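Local coordinates for N-isopropylammelide isopropylaminohydrolase (Burkholderia multivorans ATCC 17616, PDB 6NBO), which belongs to the amidohydrolase family of metal-dependent enzymes built on a TIM barrel, and binds zinc, at residues D196-V201 with G226-D231; S162-R167 with D202-I207. All coordinates share one frame; numbering follows the deposited sequence.

Contact 1. Residues D196-V201 with G226-D231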
# COMPACT_ATOMS: atom_id res chain seq x y z
N ASP A 196 -16.42 -19.49 11.44
CA ASP A 196 -16.35 -20.78 10.75
C ASP A 196 -15.25 -20.60 9.73
O ASP A 196 -15.50 -20.13 8.61
CB ASP A 196 -17.70 -21.13 10.11
CG ASP A 196 -17.71 -22.48 9.45
OD1 ASP A 196 -16.63 -23.02 9.14
OD2 ASP A 196 -18.82 -23.00 9.22
N PRO A 197 -14.00 -20.91 10.10
CA PRO A 197 -12.87 -20.50 9.25
C PRO A 197 -12.83 -21.22 7.92
O PRO A 197 -12.46 -20.62 6.91
CB PRO A 197 -11.65 -20.84 10.13
CG PRO A 197 -12.14 -21.93 11.05
CD PRO A 197 -13.56 -21.53 11.36
N VAL A 198 -13.21 -22.49 7.89
CA VAL A 198 -13.19 -23.24 6.64
C VAL A 198 -14.24 -22.68 5.69
O VAL A 198 -13.96 -22.44 4.51
CB VAL A 198 -13.38 -24.74 6.91
CG1 VAL A 198 -13.68 -25.50 5.62
CG2 VAL A 198 -12.13 -25.30 7.60
N LYS A 199 -15.45 -22.45 6.19
CA LYS A 199 -16.48 -21.88 5.34
C LYS A 199 -16.10 -20.49 4.86
O LYS A 199 -16.28 -20.15 3.69
CB LYS A 199 -17.82 -21.85 6.08
CG LYS A 199 -18.97 -21.39 5.20
CD LYS A 199 -20.31 -21.54 5.91
CE LYS A 199 -21.44 -20.90 5.10
NZ LYS A 199 -22.68 -20.74 5.90
N ALA A 200 -15.52 -19.68 5.75
CA ALA A 200 -15.13 -18.33 5.36
C ALA A 200 -14.08 -18.34 4.26
O ALA A 200 -14.20 -17.63 3.26
CB ALA A 200 -14.63 -17.55 6.59
N VAL A 201 -13.04 -19.16 4.42
CA VAL A 201 -11.99 -19.20 3.41
C VAL A 201 -12.55 -19.72 2.08
O VAL A 201 -12.21 -19.21 1.01
CB VAL A 201 -10.80 -20.03 3.91
CG1 VAL A 201 -9.85 -20.34 2.78
CG2 VAL A 201 -10.09 -19.29 5.03
N GLY A 226 -4.24 -17.56 14.80
CA GLY A 226 -3.80 -16.94 13.56
C GLY A 226 -2.99 -17.88 12.69
O GLY A 226 -3.13 -17.90 11.47
N ALA A 227 -2.14 -18.70 13.32
CA ALA A 227 -1.35 -19.67 12.55
C ALA A 227 -2.25 -20.69 11.87
O ALA A 227 -1.99 -21.11 10.74
CB ALA A 227 -0.34 -20.36 13.46
N TYR A 228 -3.32 -21.11 12.56
CA TYR A 228 -4.29 -22.01 11.95
C TYR A 228 -4.96 -21.37 10.74
O TYR A 228 -5.08 -21.99 9.68
CB TYR A 228 -5.33 -22.42 12.99
CG TYR A 228 -6.55 -23.09 12.39
CD1 TYR A 228 -6.56 -24.45 12.10
CD2 TYR A 228 -7.68 -22.34 12.08
CE1 TYR A 228 -7.68 -25.05 11.53
CE2 TYR A 228 -8.78 -22.92 11.51
CZ TYR A 228 -8.78 -24.27 11.24
OH TYR A 228 -9.90 -24.82 10.66
N SER A 229 -5.44 -20.13 10.89
CA SER A 229 -6.12 -19.48 9.77
C SER A 229 -5.17 -19.28 8.60
O SER A 229 -5.55 -19.50 7.44
CB SER A 229 -6.70 -18.13 10.20
OG SER A 229 -7.81 -18.30 11.06
N LEU A 230 -3.94 -18.86 8.88
CA LEU A 230 -2.94 -18.68 7.83
C LEU A 230 -2.69 -19.99 7.08
O LEU A 230 -2.61 -20.00 5.84
CB LEU A 230 -1.64 -18.15 8.44
CG LEU A 230 -0.52 -17.82 7.45
CD1 LEU A 230 -1.04 -16.96 6.28
CD2 LEU A 230 0.64 -17.13 8.16
N ASP A 231 -2.58 -21.10 7.81
CA ASP A 231 -2.40 -22.39 7.15
C ASP A 231 -3.55 -22.70 6.21
O ASP A 231 -3.34 -23.17 5.08
CB ASP A 231 -2.25 -23.50 8.19
CG ASP A 231 -2.26 -24.88 7.55
OD1 ASP A 231 -1.35 -25.18 6.76
OD2 ASP A 231 -3.18 -25.67 7.83

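Contact 2. Residues S162-R167 with D202-I207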
# COMPACT_ATOMS: atom_id res chain seq x y z
N SER A 162 -17.10 -5.79 8.47
CA SER A 162 -17.83 -6.40 9.57
C SER A 162 -18.12 -7.88 9.35
O SER A 162 -18.93 -8.45 10.09
CB SER A 162 -19.14 -5.65 9.81
OG SER A 162 -19.94 -5.69 8.64
N GLY A 163 -17.48 -8.51 8.37
CA GLY A 163 -17.59 -9.94 8.15
C GLY A 163 -18.51 -10.28 6.99
O GLY A 163 -19.28 -9.46 6.49
N VAL A 164 -18.42 -11.54 6.55
CA VAL A 164 -19.19 -12.06 5.42
C VAL A 164 -20.27 -13.05 5.86
O VAL A 164 -21.44 -12.91 5.51
CB VAL A 164 -18.26 -12.71 4.38
CG1 VAL A 164 -19.07 -13.19 3.16
CG2 VAL A 164 -17.16 -11.76 3.98
N LEU A 165 -19.87 -14.09 6.61
CA LEU A 165 -20.74 -15.25 6.80
C LEU A 165 -22.01 -14.90 7.57
O LEU A 165 -23.09 -15.43 7.27
CB LEU A 165 -19.99 -16.37 7.52
CG LEU A 165 -18.82 -17.00 6.77
CD1 LEU A 165 -18.30 -18.21 7.58
CD2 LEU A 165 -19.28 -17.42 5.39
N LYS A 166 -21.90 -14.06 8.58
CA LYS A 166 -23.03 -13.79 9.46
C LYS A 166 -23.90 -12.64 8.99
O LYS A 166 -24.84 -12.27 9.68
CB LYS A 166 -22.54 -13.50 10.88
CG LYS A 166 -21.79 -14.67 11.51
CD LYS A 166 -21.42 -14.37 12.95
CE LYS A 166 -19.93 -14.13 13.10
NZ LYS A 166 -19.34 -15.02 14.14
N ARG A 167 -23.61 -12.06 7.84
CA ARG A 167 -24.35 -10.90 7.35
C ARG A 167 -24.95 -11.25 6.00
O ARG A 167 -24.25 -11.15 4.97
CB ARG A 167 -23.45 -9.67 7.28
CG ARG A 167 -23.00 -9.22 8.68
CD ARG A 167 -22.15 -7.96 8.67
NE ARG A 167 -22.86 -6.85 8.04
CZ ARG A 167 -23.52 -5.90 8.70
NH1 ARG A 167 -23.57 -5.91 10.03
NH2 ARG A 167 -24.15 -4.94 8.01
N ASP A 202 -13.40 -20.74 2.13
CA ASP A 202 -13.96 -21.28 0.90
C ASP A 202 -14.88 -20.26 0.22
O ASP A 202 -14.85 -20.13 -1.01
CB ASP A 202 -14.71 -22.58 1.20
CG ASP A 202 -13.78 -23.74 1.55
OD1 ASP A 202 -12.54 -23.64 1.38
OD2 ASP A 202 -14.30 -24.78 2.00
N VAL A 203 -15.67 -19.52 0.98
CA VAL A 203 -16.56 -18.52 0.37
C VAL A 203 -15.75 -17.43 -0.32
O VAL A 203 -15.99 -17.09 -1.49
CB VAL A 203 -17.52 -17.93 1.42
CG1 VAL A 203 -18.17 -16.65 0.90
CG2 VAL A 203 -18.61 -18.95 1.79
N LEU A 204 -14.76 -16.88 0.38
CA LEU A 204 -13.96 -15.81 -0.19
C LEU A 204 -13.17 -16.28 -1.42
O LEU A 204 -13.16 -15.60 -2.45
CB LEU A 204 -13.01 -15.26 0.87
CG LEU A 204 -13.65 -14.44 1.99
CD1 LEU A 204 -12.61 -14.14 3.06
CD2 LEU A 204 -14.25 -13.16 1.41
N PHE A 205 -12.48 -17.42 -1.32
CA PHE A 205 -11.73 -17.88 -2.48
C PHE A 205 -12.66 -18.22 -3.64
O PHE A 205 -12.28 -18.04 -4.81
CB PHE A 205 -10.84 -19.08 -2.13
CG PHE A 205 -9.49 -18.67 -1.59
CD1 PHE A 205 -9.35 -18.31 -0.26
CD2 PHE A 205 -8.39 -18.59 -2.43
CE1 PHE A 205 -8.11 -17.91 0.24
CE2 PHE A 205 -7.15 -18.19 -1.94
CZ PHE A 205 -7.01 -17.85 -0.61
N GLY A 206 -13.87 -18.70 -3.35
CA GLY A 206 -14.82 -18.98 -4.42
C GLY A 206 -15.19 -17.72 -5.18
O GLY A 206 -15.22 -17.71 -6.41
N ILE A 207 -15.44 -16.63 -4.46
CA ILE A 207 -15.81 -15.38 -5.12
C ILE A 207 -14.66 -14.87 -5.96
O ILE A 207 -14.83 -14.51 -7.13
CB ILE A 207 -16.26 -14.33 -4.09
CG1 ILE A 207 -17.51 -14.82 -3.35
CG2 ILE A 207 -16.50 -12.96 -4.77
CD1 ILE A 207 -17.84 -13.97 -2.12

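Contact 1. Residues D196-V201 with G226-D231
Pro197 and Tyr228 meet on the outer helical layer of the TIM barrel, where the first turn of helix 197-211 lies beside the early part of helix 223-239. The closest approach is between Pro197 CG and Tyr228 CE2, 3.5 Å apart. Both CG and CB of the proline lie at the edge of the phenol ring, near its plane, so the pair is an edge contact and not a CH-pi contact over a face; the two side chains cross at about a right angle. Val198 adds a lesser touch through its CG2, which stands 3.8 Å from Tyr228 OH. No hydrogen bond spans the two segments, which bury 135 Å² with both sides summed; none of the touching residues is buried, which places the contact at the surface.

The nearest CA atoms, Pro197 CA and Ser229 CA, are 6.8 Å apart, and the tyrosine bridges the gap. Its CG is anti to the backbone N (chi1 167°), which carries the ring across to the proline although the CA-CB bond itself does not aim that way. Pro197 also packs on Cys191 and on Leu232, one turn beyond Tyr228, while Cys191 touches Tyr228 and Ser229 as well, so this loop residue packs against both helices. Ser229 OG is hydrogen-bonded to Glu221 OE1, ahead of helix 223-239, and Asp231 forms a salt bridge with Arg268 in helix 259-272.

Behind the proline, Asp196 is the N-cap of helix 197-211 and probably helps to set the helix start and with it the place of Pro197, its first residue. The capping bond runs from Lys199 N to Asp196 OD1, 3.2 Å, nearly straight at 165°, with the donor arriving from above the carboxylate plane.

Contact 2. Residues S162-R167 with D202-I207
In the TIM barrel of this amidohydrolase, the loop that leaves strand 153-159 and leads into helix 170-180 folds a type I beta turn, Val164 to Arg167, against the middle of helix 197-211. The contact is wholly apolar and joins two loop side chains to two helix side chains, with 142 Å² buried in total. Val164 points toward the helix and meets two residues: its CG2 lies 4.1 Å from Leu204 CD2, and its CG1 lies 4.2 Å from Val203 CG1. The Val164 and Leu204 side chains run at a slant to one another and touch through single methyls.

Leu165 uses a different approach. Its CA-CB bond does not aim at the helix, yet its end comes nearer: CG is anti to the carbonyl carbon (chi1 -66°), and CD1 continues the extended chain (chi2 -173°), which turns CD2 off it to lie 4.0 Å from Val203 CG2. The Leu165 and Val203 side chains lie alongside each other, pointing in opposite senses. The CA-CA separations of 8.5 Å for Val164 and Leu204 and 8.3 Å for Leu165 and Val203 leave the bridging to side chains alone.

Glu194, in the loop before helix 197-211, probably helps to hold the start of the turn, accepting from the backbone N of Val164 with OE2 and from that of Leu165 with OE1. Val164 also packs on Thr170 and Leu174 of helix 170-180, which places it between two helices. The turn itself is closed by Arg167 N donating to Val164 O, a rather long bond of 3.3 Å.

Overall arrangement
Both contacts use helix 197-211 on the outside of the barrel, and their centres are 12 Å apart. Contact 1 takes its first turn and lies at the surface, where none of the three touching residues is buried; contact 2 takes the next turns and is partly buried, with two of four buried. The partners differ too: a second helix meets the first through a proline and a tyrosine ring edge, whereas a loop turn meets it through methyls of branched aliphatic side chains (valine and leucine). Neither has a hydrogen bond across its segments. Leu165 of contact 2 joins them directly, its CD1 packing 3.6 Å from both Asp196 O and Ala200 N.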